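Local atomic coordinates of pectinesterase 1 (Solanum lycopersicum, PDB entry 1XG2), a protein that hydrolyses the methyl esters of pectin in the plant cell wall, releasing methanol and leaving free galacturonosyl carboxylates, with this chain holding the pectinesterase domain. Residues Gln139-Arg144 against Gly157-Val162; Phe215-Gly220 against Gly238-Ala243; Thr187-Ala192 against Lys224-Thr229. One frame throughout, in Å; residues are numbered along the deposited sequence.

Contact 1. Residues Gln139-Arg144 against Gly157-Val162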
loop_
_atom_site.group_PDB
_atom_site.type_symbol
_atom_site.label_atom_id
_atom_site.label_comp_id
_atom_site.label_asym_id
_atom_site.label_seq_id
_atom_site.Cartn_x
_atom_site.Cartn_y
_atom_site.Cartn_z
ATOM N N GLN A 139 2.558 -4.464 -1.711
ATOM C CA GLN A 139 3.581 -4.724 -2.724
ATOM C C GLN A 139 4.572 -3.571 -2.836
ATOM O O GLN A 139 4.511 -2.609 -2.069
ATOM C CB GLN A 139 2.987 -5.096 -4.100
ATOM C CG GLN A 139 1.825 -6.086 -4.096
ATOM C CD GLN A 139 2.226 -7.536 -3.805
ATOM O OE1 GLN A 139 3.255 -7.792 -3.192
ATOM N NE2 GLN A 139 1.383 -8.478 -4.215
ATOM N N ARG A 140 5.525 -3.703 -3.760
ATOM C CA ARG A 140 6.613 -2.733 -3.898
ATOM C C ARG A 140 6.261 -1.677 -4.943
ATOM O O ARG A 140 5.917 -2.008 -6.082
ATOM C CB ARG A 140 7.927 -3.413 -4.276
ATOM C CG ARG A 140 8.530 -4.241 -3.158
ATOM C CD ARG A 140 9.623 -5.202 -3.602
ATOM N NE ARG A 140 9.124 -6.239 -4.494
ATOM C CZ ARG A 140 9.760 -7.385 -4.793
ATOM N NH1 ARG A 140 10.945 -7.675 -4.273
ATOM N NH2 ARG A 140 9.187 -8.247 -5.606
ATOM N N GLN A 141 6.401 -0.418 -4.543
ATOM C CA GLN A 141 5.968 0.731 -5.337
ATOM C C GLN A 141 7.016 1.848 -5.290
ATOM O O GLN A 141 7.677 2.054 -4.278
ATOM C CB GLN A 141 4.617 1.262 -4.836
ATOM C CG GLN A 141 3.566 0.184 -4.599
ATOM C CD GLN A 141 2.237 0.696 -4.072
ATOM O OE1 GLN A 141 1.419 -0.096 -3.578
ATOM N NE2 GLN A 141 2.006 1.982 -4.182
ATOM N N PHE A 142 7.138 2.554 -6.403
ATOM C CA PHE A 142 8.031 3.690 -6.542
ATOM C C PHE A 142 7.248 4.848 -7.140
ATOM O O PHE A 142 6.628 4.708 -8.211
ATOM C CB PHE A 142 9.197 3.315 -7.449
ATOM C CG PHE A 142 10.241 4.389 -7.601
ATOM C CD1 PHE A 142 10.948 4.863 -6.511
ATOM C CD2 PHE A 142 10.534 4.904 -8.859
ATOM C CE1 PHE A 142 11.904 5.859 -6.678
ATOM C CE2 PHE A 142 11.512 5.889 -9.027
ATOM C CZ PHE A 142 12.176 6.365 -7.945
ATOM N N TYR A 143 7.300 5.979 -6.446
ATOM C CA TYR A 143 6.698 7.230 -6.867
ATOM C C TYR A 143 7.809 8.233 -7.137
ATOM O O TYR A 143 8.669 8.448 -6.297
ATOM C CB TYR A 143 5.758 7.781 -5.788
ATOM C CG TYR A 143 4.546 6.908 -5.609
ATOM C CD1 TYR A 143 4.635 5.684 -4.933
ATOM C CD2 TYR A 143 3.311 7.289 -6.104
ATOM C CE1 TYR A 143 3.526 4.868 -4.768
ATOM C CE2 TYR A 143 2.188 6.464 -5.951
ATOM C CZ TYR A 143 2.315 5.249 -5.302
ATOM O OH TYR A 143 1.221 4.419 -5.157
ATOM N N ARG A 144 7.774 8.839 -8.312
ATOM C CA ARG A 144 8.831 9.724 -8.769
ATOM C C ARG A 144 8.243 10.947 -9.449
ATOM O O ARG A 144 7.333 10.836 -10.272
ATOM C CB ARG A 144 9.732 8.964 -9.735
ATOM C CG ARG A 144 10.861 9.763 -10.354
ATOM C CD ARG A 144 11.992 10.138 -9.398
ATOM N NE ARG A 144 12.897 11.084 -10.049
ATOM C CZ ARG A 144 14.204 11.185 -9.825
ATOM N NH1 ARG A 144 14.819 10.423 -8.923
ATOM N NH2 ARG A 144 14.907 12.079 -10.509
ATOM N N GLY A 157 -1.577 2.832 4.015
ATOM C CA GLY A 157 -1.511 1.448 3.570
ATOM C C GLY A 157 -0.278 0.742 4.110
ATOM O O GLY A 157 0.328 1.190 5.079
ATOM N N ASN A 158 0.113 -0.343 3.457
ATOM C CA ASN A 158 1.219 -1.158 3.922
ATOM C C ASN A 158 2.063 -1.686 2.772
ATOM O O ASN A 158 2.575 -2.805 2.827
ATOM C CB ASN A 158 0.685 -2.303 4.776
ATOM C CG ASN A 158 1.761 -3.020 5.556
ATOM O OD1 ASN A 158 2.752 -2.391 5.990
ATOM N ND2 ASN A 158 1.614 -4.327 5.726
ATOM N N ALA A 159 2.232 -0.856 1.741
ATOM C CA ALA A 159 3.200 -1.155 0.676
ATOM C C ALA A 159 4.612 -1.081 1.224
ATOM O O ALA A 159 4.841 -0.505 2.277
ATOM C CB ALA A 159 3.059 -0.154 -0.473
ATOM N N ALA A 160 5.562 -1.678 0.514
ATOM C CA ALA A 160 6.945 -1.251 0.632
ATOM C C ALA A 160 7.091 -0.208 -0.471
ATOM O O ALA A 160 7.022 -0.537 -1.659
ATOM C CB ALA A 160 7.889 -2.398 0.426
ATOM N N VAL A 161 7.255 1.047 -0.075
ATOM C CA VAL A 161 7.101 2.162 -0.996
ATOM C C VAL A 161 8.107 3.279 -0.735
ATOM O O VAL A 161 8.319 3.695 0.405
ATOM C CB VAL A 161 5.634 2.722 -0.971
ATOM C CG1 VAL A 161 5.260 3.243 0.395
ATOM C CG2 VAL A 161 5.454 3.815 -2.011
ATOM N N VAL A 162 8.728 3.743 -1.816
ATOM C CA VAL A 162 9.577 4.929 -1.799
ATOM C C VAL A 162 9.006 6.043 -2.675
ATOM O O VAL A 162 8.669 5.825 -3.845
ATOM C CB VAL A 162 10.990 4.579 -2.278
ATOM C CG1 VAL A 162 11.875 5.819 -2.318
ATOM C CG2 VAL A 162 11.583 3.517 -1.359
#
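Strands 140-144 and 160-164 run side by side in the same direction, R140 level with A160, Q141 with V161 and F142 with V162, as neighbouring turns of the right-handed parallel beta-helix of pectinesterases. The axes of 140-144 and 160-162 come within 4.7 Å and diverge by 13°.

Four backbone hydrogen bonds hold the pair. The carbonyl of Q139 receives A160 N at 2.9 Å in a bent hydrogen bond, and the methyl CB of A159 rests 3.3 Å from the same Q139 O; Q141 N then gives to A160 O, V162 N to Q141 O, and Y143 N to V162 O. The last, 2.9 Å from Y143 N to V162 O, is almost straight, 176° at the hydrogen. CA-H groups of R140, V161 and F142 lean on the carbonyl oxygens A160 O, Q141 O and V162 O respectively.

Apolar contacts divide between the two faces. On the face of Q141 and V161, CG2 of V161 lies 3.5 Å from CE1 of Y143, and the two side chains slant across each other; V161 CG2 reaches this ring because it is anti to the backbone N. On the other face, CD1 of F142 approaches CB of V162 at 4.2 Å, and CG of R140 lies beside CB of A160; V294 of helix 294-297 covers both F142 and V162.

Charge enters at R140, whose guanidinium is shared between a salt bridge to D118 and hydrogen bonds to Q299 and to S100 of the inhibitor chain, while I103 of the inhibitor chain packs on A160.

Part of the main-chain polarity is thus met between the strands, while R140 and F142 turn theirs to strand 120-123. R140 offers the inhibitor a charged group, beside the apolar packing of F142, A160 and V162 on the same face.

Contact 2. Residues Phe215-Gly220 against Gly238-Ala243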
loop_
_atom_site.group_PDB
_atom_site.type_symbol
_atom_site.label_atom_id
_atom_site.label_comp_id
_atom_site.label_asym_id
_atom_site.label_seq_id
_atom_site.Cartn_x
_atom_site.Cartn_y
_atom_site.Cartn_z
ATOM N N PHE A 215 -4.876 24.714 11.503
ATOM C CA PHE A 215 -4.890 23.342 10.982
ATOM C C PHE A 215 -3.479 22.798 10.993
ATOM O O PHE A 215 -2.688 23.142 10.123
ATOM C CB PHE A 215 -5.423 23.304 9.554
ATOM C CG PHE A 215 -6.787 23.884 9.411
ATOM C CD1 PHE A 215 -7.896 23.185 9.853
ATOM C CD2 PHE A 215 -6.966 25.138 8.840
ATOM C CE1 PHE A 215 -9.180 23.723 9.716
ATOM C CE2 PHE A 215 -8.244 25.679 8.705
ATOM C CZ PHE A 215 -9.346 24.976 9.145
ATOM N N PRO A 216 -3.162 21.953 11.964
ATOM C CA PRO A 216 -1.806 21.434 12.088
ATOM C C PRO A 216 -1.590 20.333 11.061
ATOM O O PRO A 216 -2.564 19.737 10.590
ATOM C CB PRO A 216 -1.793 20.851 13.501
ATOM C CG PRO A 216 -3.197 20.379 13.692
ATOM C CD PRO A 216 -4.051 21.398 13.003
ATOM N N THR A 217 -0.334 20.102 10.705
ATOM C CA THR A 217 0.029 19.019 9.805
ATOM C C THR A 217 1.137 18.220 10.454
ATOM O O THR A 217 2.139 18.780 10.887
ATOM C CB THR A 217 0.502 19.581 8.455
ATOM O OG1 THR A 217 -0.577 20.255 7.797
ATOM C CG2 THR A 217 0.894 18.474 7.508
ATOM N N TYR A 218 0.949 16.911 10.527
ATOM C CA TYR A 218 1.965 16.024 11.047
ATOM C C TYR A 218 2.470 15.136 9.921
ATOM O O TYR A 218 1.775 14.900 8.947
ATOM C CB TYR A 218 1.402 15.149 12.158
ATOM C CG TYR A 218 0.864 15.915 13.359
ATOM C CD1 TYR A 218 -0.426 16.411 13.360
ATOM C CD2 TYR A 218 1.659 16.136 14.490
ATOM C CE1 TYR A 218 -0.934 17.103 14.451
ATOM C CE2 TYR A 218 1.157 16.829 15.599
ATOM C CZ TYR A 218 -0.138 17.313 15.564
ATOM O OH TYR A 218 -0.669 17.994 16.643
ATOM N N LEU A 219 3.683 14.637 10.082
ATOM C CA LEU A 219 4.289 13.705 9.140
ATOM C C LEU A 219 3.571 12.362 9.109
ATOM O O LEU A 219 3.509 11.713 8.064
ATOM C CB LEU A 219 5.770 13.511 9.471
ATOM C CG LEU A 219 6.633 14.762 9.316
ATOM C CD1 LEU A 219 8.040 14.527 9.912
ATOM C CD2 LEU A 219 6.712 15.203 7.856
ATOM N N GLY A 220 3.051 11.930 10.251
ATOM C CA GLY A 220 2.270 10.713 10.307
ATOM C C GLY A 220 1.662 10.416 11.661
ATOM O O GLY A 220 1.967 11.081 12.661
ATOM N N GLY A 238 7.164 24.991 7.045
ATOM C CA GLY A 238 6.761 25.396 8.382
ATOM C C GLY A 238 5.426 24.827 8.825
ATOM O O GLY A 238 5.084 24.888 10.010
ATOM N N LEU A 239 4.666 24.254 7.891
ATOM C CA LEU A 239 3.405 23.604 8.233
ATOM C C LEU A 239 3.574 22.425 9.186
ATOM O O LEU A 239 2.625 22.057 9.898
ATOM C CB LEU A 239 2.666 23.144 6.972
ATOM C CG LEU A 239 3.078 21.797 6.351
ATOM C CD1 LEU A 239 2.015 21.307 5.396
ATOM C CD2 LEU A 239 4.408 21.914 5.658
ATOM N N ILE A 240 4.761 21.820 9.203
ATOM C CA ILE A 240 4.966 20.615 9.999
ATOM C C ILE A 240 5.056 20.973 11.483
ATOM O O ILE A 240 5.958 21.701 11.920
ATOM C CB ILE A 240 6.226 19.838 9.565
ATOM C CG1 ILE A 240 6.140 19.433 8.084
ATOM C CG2 ILE A 240 6.418 18.597 10.463
ATOM C CD1 ILE A 240 4.921 18.599 7.716
ATOM N N ASN A 241 4.090 20.475 12.237
ATOM C CA ASN A 241 4.026 20.665 13.677
ATOM C C ASN A 241 5.362 20.325 14.367
ATOM O O ASN A 241 5.986 19.316 14.031
ATOM C CB ASN A 241 2.912 19.783 14.234
ATOM C CG ASN A 241 2.437 20.239 15.596
ATOM O OD1 ASN A 241 1.481 21.015 15.714
ATOM N ND2 ASN A 241 3.107 19.771 16.629
ATOM N N PRO A 242 5.808 21.154 15.309
ATOM C CA PRO A 242 7.017 20.859 16.097
ATOM C C PRO A 242 7.117 19.434 16.682
ATOM O O PRO A 242 8.214 18.868 16.746
ATOM C CB PRO A 242 6.954 21.897 17.223
ATOM C CG PRO A 242 6.247 23.051 16.625
ATOM C CD PRO A 242 5.217 22.457 15.695
ATOM N N ALA A 243 5.989 18.883 17.117
ATOM C CA ALA A 243 5.922 17.510 17.596
ATOM C C ALA A 243 6.246 16.480 16.492
ATOM O O ALA A 243 6.666 15.361 16.794
ATOM C CB ALA A 243 4.554 17.222 18.172
HETATM O O HOH W 1 -0.327 22.775 8.888
HETATM O O HOH W 2 1.346 22.082 12.443
#
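T217, I240 and N241 carry most of this contact, in which the last strand of one parallel beta-helix sheet, 217-220, is met by the loop that follows strand 235-236. A single backbone bridge joins T217 to I240.

T217 turns its side chain toward the loop. OG1 lies beside the backbone N (chi1 -65°), which puts CG2 anti to it and brings the methyl within 3.7 Å of L239 CD1 and 4.0 Å of I240 CD1, both side chains crossing it at a slant. I240 points its CB away from the strand, yet its CD1 doubles back to L219 CD2 at 3.8 Å, the two chains crossing at about a right angle, and I202 of strand 201-204 touches both.

N241 lies alongside Y218, both side chains pointing the same way, with its amide plane 27° from the ring. CB of N241 stands over one face of that ring, 4.1 Å from the centroid in a CH-pi contact, while A243 CB comes up at the ring edge. With an alanine in place of Y218, the flank of N241 would probably lose its aromatic cover and a gap open beside A243. The side chain of Y218 lies about 8 Å from that of D153, the predicted nucleophile.

Two waters fill in the polar side: one links F215 O, T217 OG1 and L239 O, the other T217 N and L239 O. The direct bond is nearly straight: N241 N gives to T217 O at 2.9 Å, with 173° at the hydrogen.

Contact 3. Residues Thr187-Ala192 against Lys224-Thr229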
loop_
_atom_site.group_PDB
_atom_site.type_symbol
_atom_site.label_atom_id
_atom_site.label_comp_id
_atom_site.label_asym_id
_atom_site.label_seq_id
_atom_site.Cartn_x
_atom_site.Cartn_y
_atom_site.Cartn_z
ATOM N N THR A 187 1.181 -4.000 10.404
ATOM C CA THR A 187 0.534 -4.635 11.539
ATOM C C THR A 187 1.489 -5.568 12.279
ATOM O O THR A 187 1.298 -5.863 13.455
ATOM C CB THR A 187 -0.674 -5.431 10.993
ATOM O OG1 THR A 187 -1.691 -4.504 10.564
ATOM C CG2 THR A 187 -1.341 -6.256 12.059
ATOM N N ASP A 188 2.520 -6.011 11.578
ATOM C CA ASP A 188 3.282 -7.185 11.963
ATOM C C ASP A 188 4.760 -6.903 11.658
ATOM O O ASP A 188 5.100 -6.522 10.553
ATOM C CB ASP A 188 2.701 -8.341 11.147
ATOM C CG ASP A 188 3.409 -9.672 11.329
ATOM O OD1 ASP A 188 4.513 -9.779 11.895
ATOM O OD2 ASP A 188 2.872 -10.701 10.872
ATOM N N PRO A 189 5.631 -7.063 12.652
ATOM C CA PRO A 189 7.041 -6.723 12.507
ATOM C C PRO A 189 7.830 -7.670 11.593
ATOM O O PRO A 189 8.964 -7.355 11.265
ATOM C CB PRO A 189 7.554 -6.810 13.936
ATOM C CG PRO A 189 6.706 -7.779 14.575
ATOM C CD PRO A 189 5.341 -7.583 13.996
ATOM N N ASN A 190 7.236 -8.798 11.197
ATOM C CA ASN A 190 7.856 -9.718 10.261
ATOM C C ASN A 190 7.647 -9.278 8.803
ATOM O O ASN A 190 8.261 -9.835 7.895
ATOM C CB ASN A 190 7.328 -11.152 10.448
ATOM C CG ASN A 190 7.453 -11.659 11.891
ATOM O OD1 ASN A 190 6.480 -12.153 12.480
ATOM N ND2 ASN A 190 8.638 -11.548 12.451
ATOM N N GLN A 191 6.781 -8.292 8.588
ATOM C CA GLN A 191 6.521 -7.746 7.266
ATOM C C GLN A 191 7.611 -6.737 6.873
ATOM O O GLN A 191 7.894 -5.808 7.622
ATOM C CB GLN A 191 5.141 -7.062 7.213
ATOM C CG GLN A 191 3.922 -7.966 7.390
ATOM C CD GLN A 191 2.602 -7.177 7.364
ATOM O OE1 GLN A 191 2.367 -6.295 8.206
ATOM N NE2 GLN A 191 1.755 -7.484 6.402
ATOM N N ALA A 192 8.204 -6.918 5.696
ATOM C CA ALA A 192 9.246 -5.997 5.206
ATOM C C ALA A 192 8.633 -4.837 4.411
ATOM O O ALA A 192 8.933 -4.609 3.223
ATOM C CB ALA A 192 10.268 -6.726 4.384
ATOM N N LYS A 224 -1.481 1.459 12.451
ATOM C CA LYS A 224 -1.287 0.104 12.971
ATOM C C LYS A 224 -0.072 0.023 13.862
ATOM O O LYS A 224 0.751 0.937 13.899
ATOM C CB LYS A 224 -1.209 -0.918 11.834
ATOM C CG LYS A 224 -2.441 -0.930 10.934
ATOM C CD LYS A 224 -3.650 -1.535 11.665
ATOM C CE LYS A 224 -4.939 -1.317 10.919
ATOM N NZ LYS A 224 -5.204 -2.418 9.980
ATOM N N GLU A 225 0.031 -1.093 14.578
ATOM C CA GLU A 225 0.893 -1.199 15.751
ATOM C C GLU A 225 2.385 -1.079 15.428
ATOM O O GLU A 225 3.163 -0.518 16.218
ATOM C CB GLU A 225 0.611 -2.527 16.454
ATOM C CG GLU A 225 1.139 -2.618 17.874
ATOM C CD GLU A 225 0.848 -3.972 18.527
ATOM O OE1 GLU A 225 1.308 -4.194 19.664
ATOM O OE2 GLU A 225 0.159 -4.808 17.900
ATOM N N TYR A 226 2.770 -1.613 14.269
ATOM C CA TYR A 226 4.144 -1.540 13.796
ATOM C C TYR A 226 4.337 -0.583 12.616
ATOM O O TYR A 226 5.169 -0.828 11.738
ATOM C CB TYR A 226 4.642 -2.946 13.482
ATOM C CG TYR A 226 4.769 -3.756 14.751
ATOM C CD1 TYR A 226 3.674 -4.405 15.299
ATOM C CD2 TYR A 226 5.972 -3.813 15.435
ATOM C CE1 TYR A 226 3.793 -5.135 16.503
ATOM C CE2 TYR A 226 6.097 -4.535 16.620
ATOM C CZ TYR A 226 5.006 -5.188 17.143
ATOM O OH TYR A 226 5.138 -5.896 18.316
ATOM N N SER A 227 3.600 0.531 12.643
ATOM C CA SER A 227 3.715 1.609 11.661
ATOM C C SER A 227 5.185 1.937 11.450
ATOM O O SER A 227 5.937 2.060 12.408
ATOM C CB SER A 227 2.964 2.862 12.148
ATOM O OG SER A 227 2.777 3.812 11.121
ATOM N N ARG A 228 5.603 2.057 10.198
ATOM C CA ARG A 228 7.008 2.274 9.892
ATOM C C ARG A 228 7.179 3.254 8.742
ATOM O O ARG A 228 6.858 2.944 7.601
ATOM C CB ARG A 228 7.706 0.960 9.574
ATOM C CG ARG A 228 9.182 1.130 9.275
ATOM C CD ARG A 228 10.017 -0.077 9.579
ATOM N NE ARG A 228 9.818 -1.076 8.547
ATOM C CZ ARG A 228 10.766 -1.858 8.057
ATOM N NH1 ARG A 228 12.005 -1.805 8.525
ATOM N NH2 ARG A 228 10.468 -2.726 7.098
ATOM N N THR A 229 7.703 4.433 9.072
ATOM C CA THR A 229 7.796 5.543 8.161
ATOM C C THR A 229 9.081 6.312 8.420
ATOM O O THR A 229 9.431 6.580 9.574
ATOM C CB THR A 229 6.592 6.465 8.361
ATOM O OG1 THR A 229 5.379 5.741 8.110
ATOM C CG2 THR A 229 6.586 7.612 7.363
HETATM O O HOH W 3 -0.717 -5.337 15.407
#
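P189 lies flat against the Y226 ring: its CD stands 3.7 Å from the ring centroid, 7° off the normal, in a CH-pi contact, and its CB meets Y226 CD2. The ring is swung to this place with CG anti to its own carbonyl carbon (chi1 -68°), which also brings CD1 to 3.3 Å from T187 O.

T187 and K224 run side by side, pointing the same way, with T187 OG1 3.7 Å from K224 CG. The bent lysine chain carries NZ on to a salt bridge with D117 of the inhibitor chain. K224 directly follows W223, which by similarity binds substrate, so the inhibitor probably covers this edge of the cleft. R228 reaches across with the edge of its guanidinium, NH2 lying 3.9 Å from A192 C while it donates to T193 O. No hydrogen bond joins the two segments directly; a water connects T187 O to E225 OE2.

Within 187-192, a type I turn and an Asx turn, N190 N giving to D188 OD1 at 3.0 Å, shape the loop that N102 of the inhibitor chain grips. This loop joins strand 179-184 to strand 194-198 and packs on the turn that leads into strand 228-232, the neighbour of 194-198 in its parallel sheet.

From the N terminus, contact 1 comes first: strand 140-144 pairs with strand 160-164, closing a loop that includes strands 147-150 and 155-157. It is complete before the others begin. Contacts 3 and 2 then alternate along the chain, so their loops cross: 187-192, 215-220, 224-229, 238-243. Contact 3 bridges a loop and turn that enter strands 194-198 and 228-232 of the sheet used by contact 1, and the two touch where A192 O packs on A160 CB. Contact 2, its centre about 23 Å from that of contact 1 and about 22 Å from that of contact 3, ties the edge of a second sheet to the loop after strand 235-236. Contacts 1 and 3 both meet the inhibitor.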